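Local coordinates for probable enoyl-CoA hydratase/isomerase (Pseudomonas aeruginosa, PDB 7BOR), which binds coenzyme A and belongs to the crotonase family, probably acting as an enoyl-CoA isomerase or hydratase, at residues A[27-32]-A[66-71]; A[4-9]-A[15-20]; A[83-88]-A[136-141]; A[113-118]-A[205-210]. All blocks are in the same frame, centred on the assembly; numbering follows the deposited sequence.

How the contacts relate
The four contacts illustrate how a crotonase-like chain packs helices against its main sheet and binds coenzyme A. Contact 1 holds Ile66 of the coenzyme A pocket, and contact 2, centred about 17 Å away, touches contact 1 through Met31 CG and Leu4 CB at 3.7 Å. Contact 3 is the most central, about 15 Å between centres from both contact 1 and contact 4; Tyr32 packs on Phe84 on one side, while Phe138 O probably accepts a hydrogen bond from His113 NE2, 2.8 Å away, on the other. Contacts 2 and 4 reach the same sheet, with centres about 22 Å apart. Contact 4 lies about 28 Å from contact 1, centre to centre, across the chain's middle.

Contact 1: residues A[27-32]-A[66-71]; sequences LTRAMY and ILDFLE. With COA (coenzyme A), chain C.
Asp68 OD2 takes one hydrogen bond from Arg29 and lies over its guanidinium. The backbone N of Arg29 donates to it at 3.3 Å with an N-H...O angle of 148°, approaching nearly along the C-O bond. The same oxygen sits over the centre of the guanidinium, 3.7 Å above its plane, and the carboxylate is stacked on that group with the two planes 20° apart. Because no guanidinium N-H points at it, the salt bridge between Arg29 NH1 and Asp68 OD2, long at 3.8 Å, is a matter of charge alone. A bend at chi3 (-66°) folds the arginine chain back over the carboxylate, and Arg29 CG also touches OD2 at 3.5 Å. The aspartate thus meets the first turn of helix 29-44, whose start carries a capping box: Met31 N donates to Thr28 OG1 at 3.2 Å, while Met31 SD weakly accepts from Thr28 N. An acid at this helix start would probably be favoured by the helix dipole as well as by the arginine. Asp68 itself is steadied by Asp65 OD1, which accepts from its backbone N. At the start of helix 66-71, which carries Asp68, Ile66 N donates to the adenine N1A of coenzyme A at 3.0 Å; the cofactor is also hydrogen-bonded by Ser62 O, Asn64 O and Arg248 NH2. Its thiol sulfur S1P lies at the edge of the Phe69 ring, 4.1 Å from CE2.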
# COMPACT_ATOMS: atom_id res chain seq x y z
N LEU A 27 1.73 8.98 -6.02
CA LEU A 27 3.05 8.37 -5.99
C LEU A 27 3.73 8.40 -7.36
O LEU A 27 3.29 7.72 -8.30
CB LEU A 27 2.95 6.92 -5.51
CG LEU A 27 2.34 6.71 -4.12
CD1 LEU A 27 2.03 5.27 -3.96
CD2 LEU A 27 3.37 7.14 -3.15
N THR A 28 4.86 9.10 -7.42
CA THR A 28 5.71 9.22 -8.61
C THR A 28 6.80 8.14 -8.66
O THR A 28 7.06 7.43 -7.69
CB THR A 28 6.38 10.59 -8.63
OG1 THR A 28 7.35 10.63 -7.58
CG2 THR A 28 5.32 11.70 -8.48
N ARG A 29 7.44 8.02 -9.83
CA ARG A 29 8.51 7.03 -9.98
C ARG A 29 9.61 7.26 -8.95
O ARG A 29 10.21 6.31 -8.44
CB ARG A 29 9.08 7.08 -11.40
CG ARG A 29 8.17 6.52 -12.53
CD ARG A 29 8.85 6.67 -13.92
NE ARG A 29 8.99 8.08 -14.32
CZ ARG A 29 8.22 8.71 -15.22
NH1 ARG A 29 7.24 8.05 -15.84
NH2 ARG A 29 8.43 10.00 -15.51
N ALA A 30 9.89 8.52 -8.62
CA ALA A 30 10.96 8.83 -7.67
C ALA A 30 10.53 8.52 -6.23
O ALA A 30 11.37 8.18 -5.39
CB ALA A 30 11.37 10.30 -7.82
N MET A 31 9.23 8.59 -5.95
CA MET A 31 8.76 8.19 -4.63
C MET A 31 8.82 6.69 -4.47
O MET A 31 9.32 6.19 -3.45
CB MET A 31 7.36 8.73 -4.41
CG MET A 31 7.35 10.24 -4.22
SD MET A 31 5.76 10.93 -4.57
CE MET A 31 4.92 10.53 -3.01
N TYR A 32 8.37 5.96 -5.49
CA TYR A 32 8.46 4.51 -5.43
C TYR A 32 9.90 4.06 -5.25
O TYR A 32 10.18 3.07 -4.55
CB TYR A 32 7.90 3.91 -6.70
CG TYR A 32 6.42 3.93 -6.86
CD1 TYR A 32 5.62 3.28 -5.94
CD2 TYR A 32 5.81 4.50 -7.96
CE1 TYR A 32 4.24 3.23 -6.08
CE2 TYR A 32 4.43 4.46 -8.11
CZ TYR A 32 3.66 3.82 -7.15
OH TYR A 32 2.30 3.73 -7.25
N ILE A 66 -1.12 9.64 -11.97
CA ILE A 66 -1.80 9.25 -13.20
C ILE A 66 -1.07 9.79 -14.44
O ILE A 66 -1.06 9.15 -15.50
CB ILE A 66 -3.27 9.72 -13.15
CG1 ILE A 66 -4.02 8.88 -12.11
CG2 ILE A 66 -3.93 9.63 -14.52
CD1 ILE A 66 -5.50 9.06 -12.11
N LEU A 67 -0.52 11.00 -14.34
CA LEU A 67 0.36 11.53 -15.39
C LEU A 67 1.47 10.55 -15.71
O LEU A 67 1.77 10.31 -16.89
CB LEU A 67 0.97 12.86 -14.96
CG LEU A 67 0.10 14.10 -15.14
CD1 LEU A 67 0.98 15.33 -15.04
CD2 LEU A 67 -0.60 14.06 -16.46
N ASP A 68 2.12 10.01 -14.68
CA ASP A 68 3.12 8.98 -14.92
C ASP A 68 2.52 7.83 -15.70
O ASP A 68 3.16 7.31 -16.63
CB ASP A 68 3.70 8.50 -13.60
CG ASP A 68 4.71 9.48 -13.01
OD1 ASP A 68 4.47 10.72 -13.09
OD2 ASP A 68 5.71 8.98 -12.44
N PHE A 69 1.29 7.43 -15.36
CA PHE A 69 0.64 6.32 -16.05
C PHE A 69 0.41 6.65 -17.52
O PHE A 69 0.54 5.77 -18.38
CB PHE A 69 -0.69 5.98 -15.38
CG PHE A 69 -0.60 4.89 -14.37
CD1 PHE A 69 0.59 4.20 -14.17
CD2 PHE A 69 -1.71 4.54 -13.62
CE1 PHE A 69 0.69 3.18 -13.25
CE2 PHE A 69 -1.62 3.54 -12.68
CZ PHE A 69 -0.42 2.85 -12.50
N LEU A 70 0.05 7.89 -17.80
CA LEU A 70 -0.31 8.31 -19.15
C LEU A 70 0.93 8.56 -20.00
O LEU A 70 0.95 8.16 -21.17
CB LEU A 70 -1.16 9.57 -19.07
CG LEU A 70 -2.63 9.32 -18.71
CD1 LEU A 70 -3.32 10.62 -18.28
CD2 LEU A 70 -3.38 8.66 -19.88
N GLU A 71 1.95 9.22 -19.45
CA GLU A 71 3.11 9.62 -20.24
C GLU A 71 4.08 8.48 -20.47
O GLU A 71 4.74 8.43 -21.51
CB GLU A 71 3.88 10.76 -19.56
CG GLU A 71 3.22 12.11 -19.66
CD GLU A 71 4.00 13.17 -18.93
OE1 GLU A 71 5.10 12.85 -18.39
OE2 GLU A 71 3.53 14.32 -18.90
N1A COA C . -2.38 11.48 -9.96
C2A COA C . -2.06 12.71 -10.44
N3A COA C . -2.55 13.85 -9.85
C4A COA C . -3.35 13.69 -8.78
C5A COA C . -3.68 12.47 -8.30
C6A COA C . -3.18 11.34 -8.91
N6A COA C . -3.41 9.95 -8.51
N7A COA C . -4.50 12.63 -7.22
C8A COA C . -4.70 13.95 -7.03
N9A COA C . -4.01 14.54 -8.00
C1B COA C . -3.97 16.01 -8.04
C2B COA C . -5.23 16.69 -8.79
O2B COA C . -5.05 16.49 -10.25
C3B COA C . -5.11 17.92 -8.36
O3B COA C . -4.00 18.61 -9.07
P3B COA C . -3.92 20.23 -9.17
O7A COA C . -4.31 20.89 -7.87
O8A COA C . -4.85 20.65 -10.28
O9A COA C . -2.49 20.58 -9.47
C4B COA C . -4.65 17.84 -6.88
O4B COA C . -3.87 16.51 -6.82
C5B COA C . -5.70 17.83 -5.94
O5B COA C . -6.40 16.65 -6.18
P1A COA C . -8.03 16.68 -6.17
O1A COA C . -8.62 15.48 -6.89
O2A COA C . -8.62 17.94 -6.76
O3A COA C . -8.41 16.66 -4.56
P2A COA C . -9.83 15.94 -4.12
O4A COA C . -10.03 16.22 -2.64
O5A COA C . -10.86 16.53 -5.04
O6A COA C . -9.80 14.31 -4.45
CBP COA C . -9.02 12.05 -4.37
CCP COA C . -9.00 13.44 -3.64
CDP COA C . -7.83 11.16 -3.83
CEP COA C . -10.36 11.32 -4.13
CAP COA C . -8.88 12.43 -5.88
OAP COA C . -7.74 13.23 -6.00
C9P COA C . -8.68 11.22 -6.79
O9P COA C . -9.58 10.49 -7.08
N8P COA C . -7.31 11.05 -7.33
C7P COA C . -6.97 9.93 -8.21
C6P COA C . -7.21 8.56 -7.50
C5P COA C . -6.78 7.48 -8.54
O5P COA C . -7.43 7.20 -9.48
N4P COA C . -5.52 6.80 -8.30
C3P COA C . -5.04 5.82 -9.25
C2P COA C . -5.74 4.51 -9.05
S1P COA C . -4.99 3.44 -10.30

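Contact 2: residues A[4-9]-A[15-20]; sequences LIRVER and TLRLDR
Arg6 and Arg17 form a hydrogen-bonded pair of two antiparallel strands, each satisfying the other's backbone: Arg6 N donates to Arg17 O at 3.0 Å, and Arg17 N returns to Arg6 O at 2.9 Å. Beyond them Thr15 N gives to Glu8 O at 3.0 Å, whereas the bond from Glu8 N to Thr15 O is weak. Past the other end of the pairing, Asp19 N reaches Leu4 O at 2.8 Å. Polar side chains gather on one face. Arg6 NH1 makes a salt bridge with Asp19 OD2 at 2.8 Å, the oxygen lying in the guanidinium plane although it is met from above the carboxylate plane. CG of Asp19 is anti to its own N (chi1 -154°), which brings the carboxylate to the edge of the Arg6 guanidinium, where it may offset the nearby charge of Arg17, whose NE lies 3.9 Å from Arg6 NH2, over one face of that guanidinium. The reverse face is apolar: Val7 CG1 meets Leu16 CD2 at 3.6 Å, Ile5 lies alongside Leu18, and helix 29-44 packs against both pairs. This is the N-terminal beta hairpin, whose strand 5-9 edges the crotonase sheet.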
# COMPACT_ATOMS: atom_id res chain seq x y z
N LEU A 4 10.13 14.39 -1.45
CA LEU A 4 8.76 13.87 -1.47
C LEU A 4 8.52 12.66 -0.56
O LEU A 4 7.37 12.42 -0.22
CB LEU A 4 8.36 13.49 -2.91
CG LEU A 4 8.31 14.70 -3.86
CD1 LEU A 4 8.27 14.33 -5.31
CD2 LEU A 4 7.10 15.56 -3.55
N ILE A 5 9.57 11.91 -0.19
CA ILE A 5 9.50 10.85 0.81
C ILE A 5 10.46 11.20 1.96
O ILE A 5 11.69 11.17 1.78
CB ILE A 5 9.86 9.47 0.23
CG1 ILE A 5 8.89 9.00 -0.88
CG2 ILE A 5 9.98 8.43 1.35
CD1 ILE A 5 7.43 9.03 -0.55
N ARG A 6 9.91 11.50 3.14
CA ARG A 6 10.73 11.73 4.33
C ARG A 6 11.02 10.42 5.05
O ARG A 6 10.15 9.55 5.17
CB ARG A 6 10.03 12.69 5.29
CG ARG A 6 10.12 14.13 4.87
CD ARG A 6 8.89 14.95 5.30
NE ARG A 6 8.58 14.83 6.72
CZ ARG A 6 7.63 15.53 7.35
NH1 ARG A 6 6.89 16.41 6.67
NH2 ARG A 6 7.43 15.35 8.65
N VAL A 7 12.26 10.28 5.54
CA VAL A 7 12.70 9.04 6.20
C VAL A 7 13.21 9.28 7.62
O VAL A 7 14.42 9.33 7.86
CB VAL A 7 13.80 8.37 5.36
CG1 VAL A 7 13.22 7.63 4.20
CG2 VAL A 7 14.80 9.42 4.85
N GLU A 8 12.29 9.39 8.58
CA GLU A 8 12.67 9.62 9.98
C GLU A 8 13.08 8.31 10.65
O GLU A 8 12.23 7.46 10.96
CB GLU A 8 11.50 10.25 10.73
CG GLU A 8 11.07 11.62 10.22
CD GLU A 8 12.15 12.69 10.39
OE1 GLU A 8 12.72 12.80 11.51
OE2 GLU A 8 12.44 13.41 9.40
N ARG A 9 14.39 8.15 10.91
CA ARG A 9 14.95 7.01 11.63
C ARG A 9 14.96 7.33 13.13
O ARG A 9 15.88 8.03 13.63
CB ARG A 9 16.35 6.71 11.12
CG ARG A 9 16.55 5.48 10.25
CD ARG A 9 18.06 5.17 10.10
NE ARG A 9 18.25 3.91 9.36
CZ ARG A 9 18.37 3.84 8.03
NH1 ARG A 9 18.52 2.65 7.43
NH2 ARG A 9 18.34 4.96 7.28
N THR A 15 10.47 5.38 9.74
CA THR A 15 9.21 5.95 9.29
C THR A 15 9.34 6.52 7.88
O THR A 15 10.11 7.47 7.67
CB THR A 15 8.77 7.05 10.26
OG1 THR A 15 8.51 6.48 11.54
CG2 THR A 15 7.50 7.73 9.74
N LEU A 16 8.56 5.96 6.94
CA LEU A 16 8.44 6.50 5.58
C LEU A 16 7.20 7.38 5.51
O LEU A 16 6.07 6.90 5.65
CB LEU A 16 8.37 5.37 4.56
CG LEU A 16 9.48 4.32 4.67
CD1 LEU A 16 9.29 3.22 3.63
CD2 LEU A 16 10.85 4.97 4.55
N ARG A 17 7.40 8.68 5.30
CA ARG A 17 6.33 9.66 5.38
C ARG A 17 6.16 10.30 4.00
O ARG A 17 6.96 11.14 3.60
CB ARG A 17 6.63 10.70 6.47
CG ARG A 17 5.82 12.05 6.38
CD ARG A 17 4.75 12.21 7.48
NE ARG A 17 4.17 13.57 7.59
CZ ARG A 17 3.47 14.19 6.63
NH1 ARG A 17 3.28 13.62 5.45
NH2 ARG A 17 2.97 15.41 6.84
N LEU A 18 5.10 9.92 3.30
CA LEU A 18 4.73 10.54 2.03
C LEU A 18 4.47 12.03 2.21
O LEU A 18 3.58 12.42 2.96
CB LEU A 18 3.48 9.83 1.48
CG LEU A 18 3.66 8.49 0.73
CD1 LEU A 18 4.58 7.49 1.36
CD2 LEU A 18 2.29 7.82 0.44
N ASP A 19 5.23 12.86 1.50
CA ASP A 19 5.09 14.32 1.65
C ASP A 19 4.94 14.98 0.28
O ASP A 19 5.90 15.55 -0.26
CB ASP A 19 6.30 14.92 2.45
CG ASP A 19 5.93 16.25 3.18
OD1 ASP A 19 4.80 16.77 3.02
OD2 ASP A 19 6.80 16.76 3.93
N ARG A 20 3.72 14.94 -0.26
CA ARG A 20 3.38 15.55 -1.55
C ARG A 20 1.92 15.99 -1.45
O ARG A 20 1.05 15.56 -2.20
CB ARG A 20 3.64 14.58 -2.70
CG ARG A 20 3.43 15.17 -4.11
CD ARG A 20 3.92 14.21 -5.18
NE ARG A 20 3.86 14.80 -6.53
CZ ARG A 20 3.19 14.31 -7.56
NH1 ARG A 20 2.50 13.17 -7.45
NH2 ARG A 20 3.20 14.94 -8.73

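Contact 3: residues A[83-88]-A[136-141]; sequences RFMSAL and PEFGSS
The Met-aromatic contact of Met85 with Phe138 joins helix 80-90, in the buried core, to the loop that leads into helix 140-148. Met85 lies over one face of the Phe138 ring. Its CG stands 3.6 Å from the ring centroid, only 2° off the normal, as a CH-pi contact, and SD follows at 4.3 Å, 24° off. The methionine runs counter to the phenylalanine side chain, from the outer end of the ring, where CB meets CE1 at 3.7 Å, back toward CG of Phe138. Its CG lies beside the backbone N (chi1 -76°), which lays the chain over the ring face. Within the crotonase-like fold Phe138 also stacks on His113. It sits in a type I' turn, Glu137 to Ser140, in which Glu137 O accepts from both Ser140 N at 3.1 Å and Ser140 OG at 2.8 Å, the hydroxyl bond lying on a lone pair. Gly139 is the N-cap of the following helix; its N donates to Glu225 OE1 from helix 200-233. Leu88, roughly perpendicular to the Phe138 side chain, brings CD2 within 4.0 Å of Phe138 CZ, and Phe84 approaches obliquely, its CE2 4.4 Å from Phe138 CE2.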
# COMPACT_ATOMS: atom_id res chain seq x y z
N ARG A 83 9.32 -2.41 -8.27
CA ARG A 83 10.37 -2.60 -7.27
C ARG A 83 9.85 -2.24 -5.88
O ARG A 83 10.21 -2.91 -4.89
CB ARG A 83 11.61 -1.77 -7.61
CG ARG A 83 12.38 -2.33 -8.82
CD ARG A 83 13.70 -1.58 -9.14
NE ARG A 83 13.54 -0.26 -9.73
CZ ARG A 83 13.35 -0.05 -11.03
NH1 ARG A 83 13.28 -1.07 -11.85
NH2 ARG A 83 13.24 1.19 -11.50
N PHE A 84 8.99 -1.22 -5.78
CA PHE A 84 8.36 -0.94 -4.49
C PHE A 84 7.49 -2.12 -4.07
O PHE A 84 7.57 -2.59 -2.93
CB PHE A 84 7.53 0.32 -4.52
CG PHE A 84 6.62 0.44 -3.33
CD1 PHE A 84 7.16 0.63 -2.06
CD2 PHE A 84 5.24 0.33 -3.48
CE1 PHE A 84 6.35 0.72 -0.96
CE2 PHE A 84 4.39 0.44 -2.36
CZ PHE A 84 4.95 0.62 -1.11
N MET A 85 6.68 -2.66 -4.99
CA MET A 85 5.81 -3.78 -4.63
C MET A 85 6.61 -4.97 -4.14
O MET A 85 6.25 -5.62 -3.14
CB MET A 85 4.95 -4.21 -5.83
CG MET A 85 3.77 -3.29 -6.15
SD MET A 85 2.77 -3.92 -7.53
CE MET A 85 3.17 -2.68 -8.70
N SER A 86 7.68 -5.32 -4.87
CA SER A 86 8.48 -6.47 -4.52
C SER A 86 9.14 -6.25 -3.18
O SER A 86 9.18 -7.15 -2.34
CB SER A 86 9.56 -6.72 -5.58
OG SER A 86 9.97 -8.09 -5.64
N ALA A 87 9.68 -5.05 -2.98
CA ALA A 87 10.34 -4.73 -1.72
C ALA A 87 9.39 -4.85 -0.52
O ALA A 87 9.72 -5.49 0.48
CB ALA A 87 10.94 -3.33 -1.79
N LEU A 88 8.21 -4.25 -0.59
CA LEU A 88 7.28 -4.39 0.54
C LEU A 88 6.82 -5.84 0.71
O LEU A 88 6.90 -6.41 1.81
CB LEU A 88 6.09 -3.48 0.33
CG LEU A 88 5.05 -3.40 1.44
CD1 LEU A 88 5.63 -2.87 2.70
CD2 LEU A 88 3.93 -2.50 0.91
N PRO A 136 -7.22 -5.35 -11.22
CA PRO A 136 -6.60 -5.40 -9.89
C PRO A 136 -5.09 -5.55 -9.95
O PRO A 136 -4.52 -6.16 -10.86
CB PRO A 136 -7.23 -6.62 -9.22
CG PRO A 136 -8.48 -6.90 -10.02
CD PRO A 136 -8.17 -6.43 -11.44
N GLU A 137 -4.45 -5.08 -8.88
CA GLU A 137 -2.99 -4.97 -8.79
C GLU A 137 -2.57 -5.34 -7.37
O GLU A 137 -3.41 -5.53 -6.47
CB GLU A 137 -2.62 -3.56 -9.30
CG GLU A 137 -1.59 -2.85 -8.60
CD GLU A 137 -2.09 -2.21 -7.35
OE1 GLU A 137 -3.04 -2.74 -6.73
OE2 GLU A 137 -1.47 -1.19 -6.99
N PHE A 138 -1.25 -5.58 -7.23
CA PHE A 138 -0.57 -5.92 -5.97
C PHE A 138 -1.17 -7.19 -5.29
O PHE A 138 -1.10 -7.36 -4.07
CB PHE A 138 -0.58 -4.70 -5.03
CG PHE A 138 0.67 -4.56 -4.15
CD1 PHE A 138 1.57 -5.60 -4.00
CD2 PHE A 138 0.91 -3.39 -3.47
CE1 PHE A 138 2.66 -5.47 -3.20
CE2 PHE A 138 2.01 -3.26 -2.68
CZ PHE A 138 2.86 -4.27 -2.52
N GLY A 139 -1.67 -8.13 -6.08
CA GLY A 139 -2.18 -9.36 -5.53
C GLY A 139 -3.57 -9.30 -4.91
O GLY A 139 -4.05 -10.31 -4.37
N SER A 140 -4.24 -8.16 -5.03
CA SER A 140 -5.56 -7.98 -4.46
C SER A 140 -6.57 -8.92 -5.08
O SER A 140 -7.57 -9.22 -4.44
CB SER A 140 -6.00 -6.55 -4.66
OG SER A 140 -6.06 -6.18 -6.03
N SER A 141 -6.35 -9.37 -6.33
CA SER A 141 -7.26 -10.34 -6.95
C SER A 141 -7.17 -11.69 -6.29
O SER A 141 -8.10 -12.49 -6.37
CB SER A 141 -6.97 -10.50 -8.46
OG SER A 141 -5.70 -11.06 -8.66

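Contact 4: residues A[113-118]-A[205-210]; sequences HCDLVF and ESKRLM
Asp115 and Lys207 join the sheet of the crotonase fold to the long helix 200-233 by a single salt bridge. The acid stands just ahead of strand 116-120, and the lysine projects from the helix. Contact is tight where these two side chains cross, at about a right angle: Lys207 NZ donates to Asp115 OD2 at 2.7 Å, on the syn lone pair, while Asp115 OD1 rests against the end of the aliphatic chain, 3.2 Å from Lys207 CD and 3.3 Å from CE. The lysine reaches the acid because it is fully extended, with CG anti to the backbone N (chi1 173°) and every later torsion also near 180°. Asp115 OD2 has a second donor in Val95 N of the neighbouring strand, which helps to hold the carboxylate in place, and NZ also donates to Lys93 O. A buried amine is thus met by a carboxylate, the carbonyl of Lys93 and a water, with a weak bond to Phe91 O, a setting that would probably favour its charged form.

Around this polar core the packing is loose. The nearest CA atoms, those of Asp115 and Lys207, are 8.2 Å apart, and just 104 Å² is buried between the segments. The neighbouring helix residues are exposed. On the His113 side the two segments are linked through a water, which accepts from Lys207 NZ at 2.9 Å and lies 2.9 Å from His113 O, to which it can donate, though it has other acceptors in reach.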
# COMPACT_ATOMS: atom_id res chain seq x y z
N HIS A 113 -0.24 -5.87 2.44
CA HIS A 113 1.08 -6.43 2.71
C HIS A 113 1.69 -5.88 4.00
O HIS A 113 2.86 -6.17 4.31
CB HIS A 113 2.00 -6.19 1.50
CG HIS A 113 1.39 -6.66 0.23
ND1 HIS A 113 1.52 -7.95 -0.22
CD2 HIS A 113 0.54 -6.04 -0.64
CE1 HIS A 113 0.78 -8.11 -1.30
NE2 HIS A 113 0.19 -6.96 -1.58
N CYS A 114 0.92 -5.13 4.77
CA CYS A 114 1.43 -4.61 6.03
C CYS A 114 1.04 -5.57 7.15
O CYS A 114 0.06 -6.33 7.04
CB CYS A 114 0.88 -3.22 6.27
SG CYS A 114 1.46 -1.92 5.12
N ASP A 115 1.81 -5.55 8.22
CA ASP A 115 1.48 -6.44 9.34
C ASP A 115 0.43 -5.86 10.28
O ASP A 115 -0.31 -6.62 10.92
CB ASP A 115 2.77 -6.76 10.05
CG ASP A 115 3.76 -7.39 9.06
OD1 ASP A 115 3.50 -8.53 8.56
OD2 ASP A 115 4.73 -6.70 8.73
N LEU A 116 0.38 -4.55 10.40
CA LEU A 116 -0.68 -3.90 11.15
C LEU A 116 -1.11 -2.71 10.34
O LEU A 116 -0.30 -2.09 9.65
CB LEU A 116 -0.25 -3.51 12.55
CG LEU A 116 0.20 -4.67 13.47
CD1 LEU A 116 0.87 -4.11 14.76
CD2 LEU A 116 -0.93 -5.65 13.84
N VAL A 117 -2.40 -2.42 10.37
CA VAL A 117 -2.96 -1.33 9.58
C VAL A 117 -3.89 -0.55 10.49
O VAL A 117 -4.85 -1.13 11.02
CB VAL A 117 -3.71 -1.84 8.35
CG1 VAL A 117 -4.45 -0.72 7.64
CG2 VAL A 117 -2.75 -2.44 7.41
N PHE A 118 -3.57 0.72 10.75
CA PHE A 118 -4.44 1.62 11.51
C PHE A 118 -4.95 2.73 10.62
O PHE A 118 -4.19 3.32 9.86
CB PHE A 118 -3.68 2.18 12.69
CG PHE A 118 -3.20 1.13 13.58
CD1 PHE A 118 -4.09 0.41 14.36
CD2 PHE A 118 -1.88 0.77 13.56
CE1 PHE A 118 -3.62 -0.63 15.17
CE2 PHE A 118 -1.40 -0.26 14.33
CZ PHE A 118 -2.25 -0.94 15.16
N GLU A 205 10.42 -14.52 12.24
CA GLU A 205 10.11 -15.88 11.83
C GLU A 205 8.63 -16.17 11.87
O GLU A 205 8.15 -16.96 11.06
CB GLU A 205 10.82 -16.88 12.72
CG GLU A 205 10.85 -18.24 12.16
CD GLU A 205 12.24 -18.79 12.23
OE1 GLU A 205 12.65 -19.14 13.37
OE2 GLU A 205 12.92 -18.83 11.18
N SER A 206 7.89 -15.60 12.83
CA SER A 206 6.44 -15.77 12.78
C SER A 206 5.89 -15.20 11.49
O SER A 206 5.01 -15.79 10.85
CB SER A 206 5.80 -15.11 14.01
OG SER A 206 6.08 -15.87 15.18
N LYS A 207 6.37 -14.02 11.11
CA LYS A 207 5.86 -13.40 9.89
C LYS A 207 6.22 -14.24 8.68
O LYS A 207 5.39 -14.40 7.77
CB LYS A 207 6.39 -11.97 9.76
CG LYS A 207 6.04 -11.31 8.42
CD LYS A 207 6.39 -9.81 8.37
CE LYS A 207 6.28 -9.27 6.93
NZ LYS A 207 6.38 -7.81 6.89
N ARG A 208 7.41 -14.85 8.67
CA ARG A 208 7.75 -15.70 7.54
C ARG A 208 6.84 -16.92 7.49
O ARG A 208 6.33 -17.28 6.43
CB ARG A 208 9.21 -16.10 7.63
CG ARG A 208 9.72 -16.71 6.29
CD ARG A 208 11.07 -17.39 6.44
NE ARG A 208 11.11 -18.46 7.44
CZ ARG A 208 10.45 -19.63 7.38
NH1 ARG A 208 10.63 -20.52 8.37
NH2 ARG A 208 9.61 -19.94 6.37
N LEU A 209 6.57 -17.55 8.63
CA LEU A 209 5.69 -18.71 8.58
C LEU A 209 4.29 -18.33 8.12
O LEU A 209 3.59 -19.16 7.53
CB LEU A 209 5.61 -19.37 9.95
CG LEU A 209 6.89 -20.12 10.36
CD1 LEU A 209 6.89 -20.56 11.81
CD2 LEU A 209 6.92 -21.32 9.43
N MET A 210 3.85 -17.10 8.45
CA MET A 210 2.52 -16.64 8.06
C MET A 210 2.45 -16.38 6.58
O MET A 210 1.38 -16.50 5.99
CB MET A 210 2.15 -15.36 8.82
CG MET A 210 1.79 -15.52 10.33
SD MET A 210 1.62 -13.90 11.04
CE MET A 210 0.04 -13.43 10.28
O HOH W 1 5.61 -6.98 4.22